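Local coordinates for protein beta-N-acetylglucosaminidase (Thermotoga maritima, PDB 3WO8) that probably hydrolyses terminal non-reducing N-acetyl-D-hexosamine residues in N-acetyl-beta-D-hexosaminides, as a glycosidase of family 3, at residues 43-48 with 57-62; 444-447 with 453-456; 171-176 with 236-241; 380-385 with 392-397; 73-78 with 104-109. All coordinates share one frame; numbering follows the deposited sequence.

Contact 1. Residues 43-48 with 57-62; sequences ILIYPG and MDFMSF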
# COMPACT_ATOMS: atom_id res chain seq x y z
N ILE B 43 -18.20 -7.16 -8.56
CA ILE B 43 -16.88 -7.62 -8.98
C ILE B 43 -16.13 -7.77 -7.69
O ILE B 43 -15.87 -6.78 -7.06
CB ILE B 43 -16.12 -6.56 -9.83
CG1 ILE B 43 -16.90 -6.16 -11.08
CG2 ILE B 43 -14.72 -7.05 -10.21
CD1 ILE B 43 -17.15 -7.30 -12.04
N LEU B 44 -15.85 -9.00 -7.27
CA LEU B 44 -15.01 -9.25 -6.09
C LEU B 44 -13.58 -9.55 -6.55
O LEU B 44 -13.40 -10.49 -7.30
CB LEU B 44 -15.54 -10.42 -5.29
CG LEU B 44 -14.58 -11.04 -4.30
CD1 LEU B 44 -14.12 -9.97 -3.32
CD2 LEU B 44 -15.20 -12.19 -3.52
N ILE B 45 -12.59 -8.77 -6.14
CA ILE B 45 -11.21 -8.93 -6.67
C ILE B 45 -10.29 -9.62 -5.70
O ILE B 45 -10.20 -9.22 -4.53
CB ILE B 45 -10.60 -7.58 -6.96
CG1 ILE B 45 -11.64 -6.75 -7.73
CG2 ILE B 45 -9.34 -7.73 -7.76
CD1 ILE B 45 -11.06 -5.56 -8.47
N TYR B 46 -9.62 -10.67 -6.17
CA TYR B 46 -8.77 -11.48 -5.32
C TYR B 46 -7.27 -11.23 -5.52
O TYR B 46 -6.84 -10.57 -6.52
CB TYR B 46 -9.00 -12.92 -5.65
CG TYR B 46 -10.36 -13.53 -5.37
CD1 TYR B 46 -10.92 -13.51 -4.09
CD2 TYR B 46 -11.01 -14.22 -6.36
CE1 TYR B 46 -12.13 -14.11 -3.84
CE2 TYR B 46 -12.20 -14.84 -6.12
CZ TYR B 46 -12.76 -14.78 -4.86
OH TYR B 46 -13.95 -15.39 -4.66
N PRO B 47 -6.44 -11.75 -4.57
CA PRO B 47 -5.00 -11.47 -4.59
C PRO B 47 -4.32 -11.71 -5.94
O PRO B 47 -3.30 -11.11 -6.26
CB PRO B 47 -4.47 -12.39 -3.49
CG PRO B 47 -5.56 -12.39 -2.48
CD PRO B 47 -6.83 -12.37 -3.29
N GLY B 48 -4.90 -12.56 -6.75
CA GLY B 48 -4.39 -12.81 -8.10
C GLY B 48 -4.35 -11.55 -8.91
O GLY B 48 -3.51 -11.41 -9.74
N MET B 57 -4.91 -2.11 -12.05
CA MET B 57 -5.18 -0.88 -12.76
C MET B 57 -5.97 -1.08 -14.05
O MET B 57 -6.93 -0.37 -14.33
CB MET B 57 -3.88 -0.10 -13.03
CG MET B 57 -3.24 0.49 -11.77
SD MET B 57 -1.53 1.01 -12.04
CE MET B 57 -1.25 1.62 -10.36
N ASP B 58 -5.58 -2.03 -14.86
CA ASP B 58 -6.27 -2.20 -16.14
C ASP B 58 -7.65 -2.73 -15.89
O ASP B 58 -8.56 -2.39 -16.61
CB ASP B 58 -5.53 -3.14 -17.05
CG ASP B 58 -5.83 -2.89 -18.50
OD1 ASP B 58 -5.88 -1.69 -18.87
OD2 ASP B 58 -6.00 -3.88 -19.26
N PHE B 59 -7.82 -3.51 -14.84
CA PHE B 59 -9.13 -4.04 -14.51
C PHE B 59 -10.05 -2.89 -14.13
O PHE B 59 -11.16 -2.84 -14.54
CB PHE B 59 -9.02 -5.11 -13.41
CG PHE B 59 -10.20 -6.06 -13.29
CD1 PHE B 59 -11.26 -6.04 -14.19
CD2 PHE B 59 -10.23 -6.98 -12.26
CE1 PHE B 59 -12.32 -6.90 -14.04
CE2 PHE B 59 -11.27 -7.86 -12.12
CZ PHE B 59 -12.32 -7.82 -13.00
N MET B 60 -9.57 -1.94 -13.35
CA MET B 60 -10.43 -0.84 -12.89
C MET B 60 -10.72 0.08 -14.06
O MET B 60 -11.79 0.62 -14.19
CB MET B 60 -9.72 -0.04 -11.77
CG MET B 60 -9.62 -0.76 -10.44
SD MET B 60 -11.26 -0.84 -9.72
CE MET B 60 -10.90 -1.49 -8.10
N SER B 61 -9.73 0.30 -14.90
CA SER B 61 -9.94 1.08 -16.10
C SER B 61 -11.01 0.48 -17.01
O SER B 61 -11.83 1.18 -17.55
CB SER B 61 -8.66 1.13 -16.91
OG SER B 61 -8.87 1.89 -18.06
N PHE B 62 -10.94 -0.83 -17.20
CA PHE B 62 -11.96 -1.58 -17.91
C PHE B 62 -13.33 -1.44 -17.24
O PHE B 62 -14.31 -1.14 -17.92
CB PHE B 62 -11.56 -3.05 -18.02
CG PHE B 62 -12.64 -3.93 -18.55
CD1 PHE B 62 -12.88 -4.00 -19.92
CD2 PHE B 62 -13.43 -4.67 -17.68
CE1 PHE B 62 -13.88 -4.81 -20.43
CE2 PHE B 62 -14.45 -5.47 -18.18
CZ PHE B 62 -14.66 -5.55 -19.56
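The backbone bond from Phe62 N to Asp58 O, 2.9 Å, is part of the helical turn that sets Phe59 and Met60 against Ile43 and Ile45. Between the two segments themselves the contact is wholly apolar. Strand 42-45 belongs to the parallel sheet of the TIM barrel, and helix 53-66 runs back along its outer side. The two short axes are 171° apart, close to antiparallel, and approach to 11.8 Å. Phe59 has the largest share of the contact, with 62 Å² buried against the strand. A chi1 of -160° swings its CG away from the backbone N and carries the ring out to the strand. Ile43 CG2 lies 3.8 Å from Phe59 CZ and almost as near CE2. Ile45 CD1 comes within 4.1 Å of Phe59 CD2, and the two side chains run past each other in opposite directions. Both methyls reach the ring at a slant. Met60 starts out to one side of the strand, but a bend at chi2 (-70°) brings its methyl back. Met60 CE then meets Ile45 CD1 at 4.1 Å. Phe24 stands edge-to-face with Phe59, and Phe27 lies near it. Ile71 of strand 70-72 touches both Ile45 and Met60. All four touching side chains are buried and offer only carbon and one sulfur. The strand and the helix are therefore held here by close fit and exclusion of water, as is usual between barrel strands and their outer helices.

Contact 2. Residues 444-447 with 453-456; sequences FDVR and KIVV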
# COMPACT_ATOMS: atom_id res chain seq x y z
N PHE B 444 14.97 10.46 -26.25
CA PHE B 444 15.99 10.90 -27.16
C PHE B 444 16.56 9.69 -27.87
O PHE B 444 16.83 9.75 -29.06
CB PHE B 444 17.10 11.64 -26.41
CG PHE B 444 18.44 11.66 -27.11
CD1 PHE B 444 18.73 12.63 -28.08
CD2 PHE B 444 19.45 10.74 -26.77
CE1 PHE B 444 19.97 12.68 -28.69
CE2 PHE B 444 20.70 10.77 -27.40
CZ PHE B 444 20.95 11.74 -28.36
N ASP B 445 16.74 8.59 -27.12
CA ASP B 445 17.34 7.37 -27.64
C ASP B 445 16.74 6.94 -29.00
O ASP B 445 17.46 6.47 -29.89
CB ASP B 445 17.20 6.25 -26.61
CG ASP B 445 18.17 6.40 -25.41
OD1 ASP B 445 19.22 7.06 -25.55
OD2 ASP B 445 17.87 5.82 -24.33
N VAL B 446 15.44 7.14 -29.18
CA VAL B 446 14.78 6.87 -30.45
C VAL B 446 15.63 7.18 -31.67
O VAL B 446 15.58 6.47 -32.66
CB VAL B 446 13.50 7.69 -30.59
CG1 VAL B 446 13.06 7.81 -32.03
CG2 VAL B 446 12.39 7.06 -29.80
N ARG B 447 16.37 8.28 -31.65
CA ARG B 447 17.10 8.71 -32.85
C ARG B 447 17.93 7.57 -33.45
O ARG B 447 17.92 7.36 -34.67
CB ARG B 447 17.97 9.93 -32.55
CG ARG B 447 19.26 9.62 -31.81
CD ARG B 447 19.58 10.69 -30.79
NE ARG B 447 20.02 11.95 -31.39
CZ ARG B 447 21.29 12.32 -31.55
NH1 ARG B 447 22.30 11.52 -31.17
NH2 ARG B 447 21.57 13.50 -32.08
N LYS B 453 11.29 -0.56 -35.76
CA LYS B 453 10.08 -0.66 -34.95
C LYS B 453 10.42 -0.29 -33.49
O LYS B 453 11.34 -0.86 -32.89
CB LYS B 453 9.50 -2.08 -35.03
CG LYS B 453 9.14 -2.55 -36.44
CD LYS B 453 8.15 -3.73 -36.38
CE LYS B 453 7.90 -4.38 -37.74
NZ LYS B 453 9.19 -4.58 -38.46
N ILE B 454 9.71 0.71 -32.95
CA ILE B 454 10.03 1.26 -31.65
C ILE B 454 8.80 1.49 -30.81
O ILE B 454 7.81 2.04 -31.28
CB ILE B 454 10.73 2.59 -31.78
CG1 ILE B 454 11.96 2.46 -32.66
CG2 ILE B 454 11.12 3.10 -30.39
CD1 ILE B 454 12.56 3.80 -33.04
N VAL B 455 8.87 1.05 -29.55
CA VAL B 455 7.87 1.43 -28.55
C VAL B 455 8.57 2.33 -27.54
O VAL B 455 9.59 1.94 -26.91
CB VAL B 455 7.22 0.22 -27.88
CG1 VAL B 455 6.17 0.69 -26.89
CG2 VAL B 455 6.56 -0.65 -28.90
N VAL B 456 8.05 3.55 -27.47
CA VAL B 456 8.52 4.60 -26.56
C VAL B 456 7.52 4.67 -25.43
O VAL B 456 6.46 5.25 -25.58
CB VAL B 456 8.63 5.98 -27.26
CG1 VAL B 456 9.10 7.01 -26.27
CG2 VAL B 456 9.62 5.92 -28.44
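Val446 covers the side chains of Ile454 and Val456 with its two methyls, one for each. With chi1 at 161°, CG1 is placed toward Ile454 and CG2 toward Val456. Val446 CG1 lies 4.2 Å from Ile454 CD1. Val446 CG2 comes to 3.3 Å from Val456 CG2, a close pair as modelled. The side chains of Val446 and Val456 meet at about a right angle. Ile454 also brings its CD1 to 4.0 Å from the backbone O of Val446, so the end of this isoleucine touches main chain as well as side chain. Ile454 and Val456 are two apart on strand 453-456 and face the same way, while Val455 between them points to the other side of the sheet. Val446 sits in a short 3-10 turn, closed by Arg447 N to Phe444 O at 3.0 Å. That turn belongs to the connection between strands 435-439 and 453-456, which lie side by side and parallel in the mixed sheet of the C-terminal domain. Leu347, on the antiparallel neighbour 345-347, touches Val446, Ile454 and Val456 alike and completes the cluster. Branched aliphatic groups thus carry most of the contact between the segments. Its chemistry is apolar: the partly exposed Val446 covers two buried strand side chains and helps to keep water from them.

Contact 3. Residues 171-176 with 236-241; sequences KHFPGH and EKIITD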
# COMPACT_ATOMS: atom_id res chain seq x y z
N LYS B 171 -21.25 -9.69 8.26
CA LYS B 171 -21.26 -11.12 7.99
C LYS B 171 -20.94 -11.92 9.25
O LYS B 171 -20.37 -11.37 10.19
CB LYS B 171 -20.32 -11.45 6.83
CG LYS B 171 -18.87 -11.04 7.00
CD LYS B 171 -18.05 -11.13 5.70
CE LYS B 171 -16.62 -11.51 6.05
NZ LYS B 171 -15.58 -11.06 5.10
N HIS B 172 -21.38 -13.18 9.32
CA HIS B 172 -22.30 -13.83 8.37
C HIS B 172 -23.63 -14.02 9.04
O HIS B 172 -23.69 -14.59 10.15
CB HIS B 172 -21.79 -15.21 7.98
CG HIS B 172 -20.40 -15.21 7.43
ND1 HIS B 172 -19.28 -15.06 8.23
CD2 HIS B 172 -19.95 -15.31 6.16
CE1 HIS B 172 -18.21 -15.10 7.47
NE2 HIS B 172 -18.59 -15.25 6.21
N PHE B 173 -24.70 -13.55 8.39
CA PHE B 173 -26.01 -13.53 9.02
C PHE B 173 -26.66 -14.93 9.10
O PHE B 173 -26.77 -15.62 8.07
CB PHE B 173 -26.93 -12.55 8.28
CG PHE B 173 -28.27 -12.35 8.97
CD1 PHE B 173 -28.38 -11.51 10.07
CD2 PHE B 173 -29.42 -13.01 8.52
CE1 PHE B 173 -29.60 -11.35 10.71
CE2 PHE B 173 -30.64 -12.84 9.15
CZ PHE B 173 -30.73 -12.01 10.25
N PRO B 174 -27.18 -15.32 10.28
CA PRO B 174 -27.29 -14.61 11.57
C PRO B 174 -26.17 -14.86 12.55
O PRO B 174 -26.34 -14.64 13.77
CB PRO B 174 -28.58 -15.19 12.15
CG PRO B 174 -28.55 -16.59 11.68
CD PRO B 174 -28.08 -16.48 10.25
N GLY B 175 -25.05 -15.36 12.05
CA GLY B 175 -23.90 -15.58 12.91
C GLY B 175 -23.35 -16.99 12.92
O GLY B 175 -24.00 -17.93 13.34
N HIS B 176 -22.11 -17.09 12.47
CA HIS B 176 -21.36 -18.32 12.38
C HIS B 176 -20.71 -18.71 13.70
O HIS B 176 -20.22 -19.80 13.86
CB HIS B 176 -20.23 -18.10 11.38
CG HIS B 176 -20.03 -19.23 10.44
ND1 HIS B 176 -20.40 -19.14 9.11
CD2 HIS B 176 -19.47 -20.45 10.59
CE1 HIS B 176 -20.09 -20.27 8.49
NE2 HIS B 176 -19.53 -21.08 9.37
N GLU B 236 -36.01 -18.98 3.66
CA GLU B 236 -37.00 -17.85 3.72
C GLU B 236 -37.45 -17.56 5.18
O GLU B 236 -37.72 -16.42 5.53
CB GLU B 236 -38.19 -17.98 2.71
CG GLU B 236 -39.50 -18.61 3.19
CD GLU B 236 -40.41 -17.68 4.00
OE1 GLU B 236 -40.78 -16.58 3.52
OE2 GLU B 236 -40.79 -18.06 5.13
N LYS B 237 -37.44 -18.57 6.04
CA LYS B 237 -37.61 -18.31 7.46
C LYS B 237 -36.56 -17.41 8.07
O LYS B 237 -36.83 -16.79 9.09
CB LYS B 237 -37.66 -19.60 8.27
CG LYS B 237 -39.03 -20.25 8.27
CD LYS B 237 -39.09 -21.55 9.05
CE LYS B 237 -40.34 -22.34 8.67
NZ LYS B 237 -40.16 -23.80 8.92
N ILE B 238 -35.36 -17.35 7.50
CA ILE B 238 -34.29 -16.51 8.07
C ILE B 238 -34.18 -15.21 7.27
O ILE B 238 -34.33 -14.13 7.79
CB ILE B 238 -32.96 -17.28 8.16
CG1 ILE B 238 -33.09 -18.39 9.20
CG2 ILE B 238 -31.81 -16.38 8.58
CD1 ILE B 238 -31.97 -19.40 9.18
N ILE B 239 -33.98 -15.30 5.98
CA ILE B 239 -33.85 -14.09 5.19
C ILE B 239 -35.14 -13.22 5.17
O ILE B 239 -35.07 -12.02 5.38
CB ILE B 239 -33.40 -14.41 3.75
CG1 ILE B 239 -32.01 -15.06 3.78
CG2 ILE B 239 -33.44 -13.16 2.88
CD1 ILE B 239 -31.40 -15.33 2.41
N THR B 240 -36.31 -13.80 4.91
CA THR B 240 -37.55 -13.03 5.02
C THR B 240 -38.08 -12.87 6.46
O THR B 240 -38.35 -11.77 6.92
CB THR B 240 -38.65 -13.58 4.14
OG1 THR B 240 -38.33 -13.27 2.79
CG2 THR B 240 -39.97 -12.88 4.49
N ASP B 241 -38.22 -13.96 7.20
CA ASP B 241 -38.92 -13.85 8.48
C ASP B 241 -38.08 -13.18 9.56
O ASP B 241 -38.51 -12.17 10.11
CB ASP B 241 -39.54 -15.20 8.92
CG ASP B 241 -40.58 -15.76 7.88
OD1 ASP B 241 -41.13 -15.01 7.04
OD2 ASP B 241 -40.81 -16.97 7.89
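This contact lies in the TIM barrel, where the sequence Lys-His-Phe-Pro-Gly-His spans the end of strand 167-173 and the loop after it, and meets helix 236-247. That helix follows strand 216-219, the parallel neighbour of strand 167-173 in the barrel sheet. Ile238 is the helix residue that does the touching. Its CG2 is the branch that reaches across. Ile238 CG2 lies 3.8 Å from Phe173 CE2, and it approaches the ring obliquely. Ile238 CG2 is also 4.1 Å from Pro174 CD, so one carbon sits against both neighbouring residues. The side chains of Phe173 and Ile238 pass in opposite directions, whereas Pro174 crosses Ile238 at about a right angle. The peptide bond between Phe173 and Pro174 is cis. This folds the proline back on the aromatic ring, with Pro174 CB 4.0 Å above the plane of the Phe173 ring and over its centre. A second cis bond precedes His172, where the strand bends. Phe205 stands edge-to-face with Phe173. Tyr224 touches Pro174 and Ile238, and its hydroxyl is hydrogen-bonded to Gly175 O. The helix is not regular here. It contains a pi-type turn, in which Asp241 N bonds to Glu236 O at 3.0 Å. Within that turn, Ile238 O lies 4.1 Å from Phe173 CE2.

Contact 4. Residues 380-385 with 392-397; sequences QIPEIV and ENVVRY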
# COMPACT_ATOMS: atom_id res chain seq x y z
N GLN B 380 10.48 -7.97 -13.84
CA GLN B 380 9.04 -8.25 -13.96
C GLN B 380 8.52 -8.39 -15.41
O GLN B 380 7.39 -8.86 -15.65
CB GLN B 380 8.29 -7.16 -13.23
CG GLN B 380 7.24 -7.69 -12.28
CD GLN B 380 6.62 -6.52 -11.58
OE1 GLN B 380 7.36 -5.70 -10.98
NE2 GLN B 380 5.28 -6.38 -11.68
N ILE B 381 9.35 -8.01 -16.38
CA ILE B 381 8.95 -7.98 -17.77
C ILE B 381 8.55 -9.34 -18.33
O ILE B 381 7.59 -9.43 -19.09
CB ILE B 381 10.05 -7.34 -18.61
CG1 ILE B 381 10.11 -5.85 -18.26
CG2 ILE B 381 9.79 -7.53 -20.09
CD1 ILE B 381 11.24 -5.10 -18.91
N PRO B 382 9.26 -10.43 -17.95
CA PRO B 382 8.81 -11.66 -18.60
C PRO B 382 7.44 -12.13 -18.16
O PRO B 382 6.67 -12.59 -19.00
CB PRO B 382 9.88 -12.66 -18.22
CG PRO B 382 11.09 -11.84 -18.05
CD PRO B 382 10.59 -10.59 -17.37
N GLU B 383 7.10 -11.98 -16.89
CA GLU B 383 5.71 -12.34 -16.45
C GLU B 383 4.65 -11.49 -17.17
O GLU B 383 3.54 -11.96 -17.42
CB GLU B 383 5.54 -12.33 -14.91
CG GLU B 383 4.68 -11.24 -14.31
CD GLU B 383 3.18 -11.57 -14.30
OE1 GLU B 383 2.76 -12.73 -14.05
OE2 GLU B 383 2.37 -10.65 -14.51
N ILE B 384 5.00 -10.26 -17.53
CA ILE B 384 4.08 -9.36 -18.20
C ILE B 384 3.86 -9.85 -19.62
O ILE B 384 2.75 -10.09 -20.04
CB ILE B 384 4.60 -7.89 -18.23
CG1 ILE B 384 4.73 -7.31 -16.81
CG2 ILE B 384 3.67 -7.02 -19.07
CD1 ILE B 384 5.54 -6.03 -16.77
N VAL B 385 4.95 -10.05 -20.33
CA VAL B 385 4.89 -10.52 -21.68
C VAL B 385 4.27 -11.91 -21.76
O VAL B 385 3.61 -12.25 -22.74
CB VAL B 385 6.28 -10.50 -22.29
CG1 VAL B 385 6.26 -11.17 -23.65
CG2 VAL B 385 6.78 -9.06 -22.39
N GLU B 392 8.37 -18.09 -24.55
CA GLU B 392 9.27 -16.97 -24.47
C GLU B 392 10.66 -17.39 -24.01
O GLU B 392 10.82 -18.10 -23.02
CB GLU B 392 8.69 -15.82 -23.63
CG GLU B 392 8.32 -16.10 -22.19
CD GLU B 392 8.06 -14.83 -21.36
OE1 GLU B 392 9.01 -14.38 -20.68
OE2 GLU B 392 6.94 -14.28 -21.35
N ASN B 393 11.66 -17.02 -24.81
CA ASN B 393 13.07 -17.17 -24.45
C ASN B 393 13.54 -15.86 -23.83
O ASN B 393 13.58 -14.85 -24.48
CB ASN B 393 13.94 -17.56 -25.67
CG ASN B 393 15.46 -17.62 -25.33
OD1 ASN B 393 15.86 -17.83 -24.16
ND2 ASN B 393 16.30 -17.46 -26.35
N VAL B 394 13.90 -15.89 -22.56
CA VAL B 394 14.38 -14.72 -21.86
C VAL B 394 15.90 -14.68 -21.79
O VAL B 394 16.51 -15.62 -21.25
CB VAL B 394 13.86 -14.74 -20.43
CG1 VAL B 394 14.33 -13.52 -19.68
CG2 VAL B 394 12.34 -14.83 -20.42
N VAL B 395 16.51 -13.61 -22.28
CA VAL B 395 17.93 -13.43 -22.05
C VAL B 395 18.20 -12.07 -21.47
O VAL B 395 17.67 -11.07 -21.93
CB VAL B 395 18.83 -13.72 -23.28
CG1 VAL B 395 18.08 -13.65 -24.58
CG2 VAL B 395 20.04 -12.81 -23.33
N ARG B 396 19.06 -12.06 -20.46
CA ARG B 396 19.39 -10.89 -19.72
C ARG B 396 20.73 -10.35 -20.16
O ARG B 396 21.71 -11.06 -20.09
CB ARG B 396 19.46 -11.26 -18.24
CG ARG B 396 18.17 -11.80 -17.61
CD ARG B 396 16.94 -10.92 -17.85
NE ARG B 396 17.01 -9.64 -17.14
CZ ARG B 396 16.56 -9.45 -15.89
NH1 ARG B 396 16.00 -10.44 -15.21
NH2 ARG B 396 16.65 -8.26 -15.33
N TYR B 397 20.79 -9.09 -20.58
CA TYR B 397 22.08 -8.50 -21.01
C TYR B 397 22.47 -7.33 -20.16
O TYR B 397 21.61 -6.76 -19.50
CB TYR B 397 22.04 -8.06 -22.44
CG TYR B 397 21.13 -6.89 -22.68
CD1 TYR B 397 19.78 -7.08 -22.91
CD2 TYR B 397 21.62 -5.60 -22.72
CE1 TYR B 397 18.94 -6.01 -23.15
CE2 TYR B 397 20.80 -4.53 -22.97
CZ TYR B 397 19.46 -4.75 -23.18
OH TYR B 397 18.66 -3.69 -23.44
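Glu392 leaves its strand with CB directed at helix 374-385. Its CG takes the crowded position between the backbone N and the carbonyl carbon (chi1 59°), and the chain is extended from there. Glu392 CD then lies 3.5 Å from Pro382 O. Glu392 OE1 comes to 3.1 Å from Pro382 CB. Glu392 OE2 is 2.9 Å from Pro382 O and 3.9 Å from Val385 CG1. Both oxygens of the closest pair are acceptors, so no hydrogen bond joins them as modelled. Such closeness, near the C-terminal end of a helix, would probably disfavour a charged carboxylate. Val394 adds an apolar contact, with Val394 CG2 3.9 Å from Pro382 CB and the two side chains at about a right angle. With an alanine here in place of Glu392, Pro382 CB and Val385 CG1 would probably lose their cover from the carboxylate, opening a gap beside the helix end. Helix and strand run nearly antiparallel, at 163°. They belong to the beta-alpha-beta unit of strand 357-363, helix 374-385 and strand 391-397. The last is the outermost strand of the mixed sheet within this chain, while helix 462-471 packs on helix 374-385 through Ile465 and Leu469.

Contact 5. Residues 73-78 with 104-109; sequences SDHEGG and YRYSRV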
# COMPACT_ATOMS: atom_id res chain seq x y z
N SER B 73 -13.61 -6.31 -1.93
CA SER B 73 -12.49 -7.14 -1.60
C SER B 73 -12.77 -7.73 -0.22
O SER B 73 -13.68 -7.26 0.43
CB SER B 73 -11.23 -6.29 -1.53
OG SER B 73 -10.91 -5.89 -0.17
N ASP B 74 -11.98 -8.73 0.21
CA ASP B 74 -12.09 -9.34 1.52
C ASP B 74 -11.13 -8.74 2.51
O ASP B 74 -10.67 -9.39 3.43
CB ASP B 74 -11.81 -10.82 1.46
CG ASP B 74 -12.80 -11.56 0.64
OD1 ASP B 74 -13.97 -11.20 0.75
OD2 ASP B 74 -12.42 -12.49 -0.12
N HIS B 75 -10.80 -7.48 2.34
CA HIS B 75 -9.85 -6.86 3.23
C HIS B 75 -10.49 -6.56 4.57
O HIS B 75 -10.93 -5.45 4.81
CB HIS B 75 -9.30 -5.59 2.61
CG HIS B 75 -7.96 -5.25 3.11
ND1 HIS B 75 -7.74 -4.59 4.30
CD2 HIS B 75 -6.75 -5.56 2.62
CE1 HIS B 75 -6.43 -4.46 4.49
NE2 HIS B 75 -5.81 -5.06 3.49
N GLU B 76 -10.58 -7.56 5.41
CA GLU B 76 -11.09 -7.40 6.77
C GLU B 76 -10.14 -6.61 7.66
O GLU B 76 -10.58 -5.79 8.45
CB GLU B 76 -11.31 -8.78 7.41
CG GLU B 76 -12.36 -9.61 6.70
CD GLU B 76 -12.64 -10.95 7.37
OE1 GLU B 76 -12.10 -11.23 8.46
OE2 GLU B 76 -13.42 -11.72 6.77
N GLY B 77 -8.84 -6.84 7.49
CA GLY B 77 -7.83 -6.32 8.43
C GLY B 77 -7.48 -7.45 9.38
O GLY B 77 -8.30 -8.31 9.65
N GLY B 78 -6.24 -7.49 9.83
CA GLY B 78 -5.82 -8.56 10.69
C GLY B 78 -5.50 -9.75 9.83
O GLY B 78 -4.77 -9.61 8.82
N TYR B 104 -13.76 2.70 14.52
CA TYR B 104 -14.30 3.71 13.62
C TYR B 104 -13.14 4.32 12.80
O TYR B 104 -13.23 4.48 11.57
CB TYR B 104 -15.06 4.81 14.40
CG TYR B 104 -15.46 5.99 13.51
CD1 TYR B 104 -16.59 5.92 12.70
CD2 TYR B 104 -14.68 7.15 13.45
CE1 TYR B 104 -16.95 6.97 11.85
CE2 TYR B 104 -15.01 8.21 12.60
CZ TYR B 104 -16.15 8.12 11.81
OH TYR B 104 -16.52 9.17 10.97
N ARG B 105 -12.08 4.67 13.52
CA ARG B 105 -10.91 5.36 12.99
C ARG B 105 -10.24 4.54 11.90
O ARG B 105 -10.00 5.05 10.81
CB ARG B 105 -9.91 5.61 14.12
CG ARG B 105 -9.38 7.02 14.15
CD ARG B 105 -7.93 7.20 13.74
NE ARG B 105 -7.08 7.57 14.88
CZ ARG B 105 -5.91 8.20 14.78
NH1 ARG B 105 -5.22 8.47 15.87
NH2 ARG B 105 -5.40 8.54 13.59
N TYR B 106 -9.96 3.27 12.22
CA TYR B 106 -9.33 2.35 11.27
C TYR B 106 -10.20 2.19 10.02
O TYR B 106 -9.73 2.44 8.88
CB TYR B 106 -9.11 0.97 11.89
CG TYR B 106 -8.81 -0.08 10.85
CD1 TYR B 106 -7.57 -0.13 10.20
CD2 TYR B 106 -9.78 -1.00 10.48
CE1 TYR B 106 -7.30 -1.07 9.22
CE2 TYR B 106 -9.52 -1.94 9.49
CZ TYR B 106 -8.29 -1.98 8.85
OH TYR B 106 -8.10 -2.95 7.87
N SER B 107 -11.46 1.82 10.27
CA SER B 107 -12.43 1.60 9.22
C SER B 107 -12.49 2.76 8.29
O SER B 107 -12.56 2.57 7.08
CB SER B 107 -13.80 1.33 9.80
OG SER B 107 -13.70 0.26 10.73
N ARG B 108 -12.40 3.97 8.84
CA ARG B 108 -12.43 5.17 8.01
C ARG B 108 -11.17 5.30 7.13
O ARG B 108 -11.27 5.59 5.90
CB ARG B 108 -12.58 6.40 8.89
CG ARG B 108 -12.86 7.70 8.14
CD ARG B 108 -12.69 8.88 9.10
NE ARG B 108 -12.85 10.19 8.47
CZ ARG B 108 -13.29 11.30 9.08
NH1 ARG B 108 -13.38 12.44 8.39
NH2 ARG B 108 -13.66 11.31 10.37
N VAL B 109 -10.00 5.08 7.72
CA VAL B 109 -8.81 5.19 6.90
C VAL B 109 -8.81 4.08 5.87
O VAL B 109 -8.42 4.28 4.71
CB VAL B 109 -7.43 5.25 7.65
CG1 VAL B 109 -7.55 5.72 9.09
CG2 VAL B 109 -6.68 3.95 7.58
O HOH W 1 -10.49 -3.01 6.20
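A single hydroxyl, that of Tyr106, makes nearly all of this contact, and a water molecule ties it to the facing loop. The water donates to His75 O at 2.8 Å and to Tyr106 OH at 2.9 Å. The loop 73-78 follows strand 70-72 of the TIM barrel, at the C-terminal end of the strand, the end where barrels of this kind carry their active sites. Tyr106 comes from helix 100-117. With chi1 near trans (165°), the side chain starts toward the loop and its hydroxyl reaches it. Tyr106 OH rests 3.4 Å from Gly77 CA. A CB on Gly77 would come to 2.5 Å from Tyr106 OH, so this position has no room for a side chain. At these backbone angles a CB would also press on the carbonyl O of Glu76. Glu76 O lies at the edge of the tyrosine ring, 3.8 Å from Tyr106 OH. Glu76 OE2 forms salt bridges with Arg141 and Lys171. The second subunit is close on both segments. Gly78 O accepts a hydrogen bond from Lys461 of that subunit, and Arg105 makes a cation-pi contact with its Phe335. Within the loop, His75 centres an inverse gamma turn, next to an ST turn in which His75 N bonds to Ser73 OG at 3.0 Å. The His75 ring presents its edge to the tyrosine, with His75 ND1 3.9 Å from Tyr106 OH.

Overall arrangement
Along the chain the order is contact 1, contact 5, contact 3, contact 4, contact 2, each closing before the next opens. The first three lie in the TIM barrel domain, the last two in the C-terminal domain. Contacts 1 and 5 touch where Leu44 CD1 meets Ser73 CA at 3.7 Å. Contact 5 also joins contact 3, through a 2.8 Å salt bridge from Lys171 NZ to Glu76 OE2. Contacts 1 and 3 reach the same barrel sheet. Contacts 2 and 4 share the mixed sheet, with centres about 20 Å apart. Contacts 2 and 3 are farthest apart, about 61 Å between centres. Contacts 1 and 5 both touch the second subunit, so the dimer interface borders the loops after the barrel strands and helix 100-117.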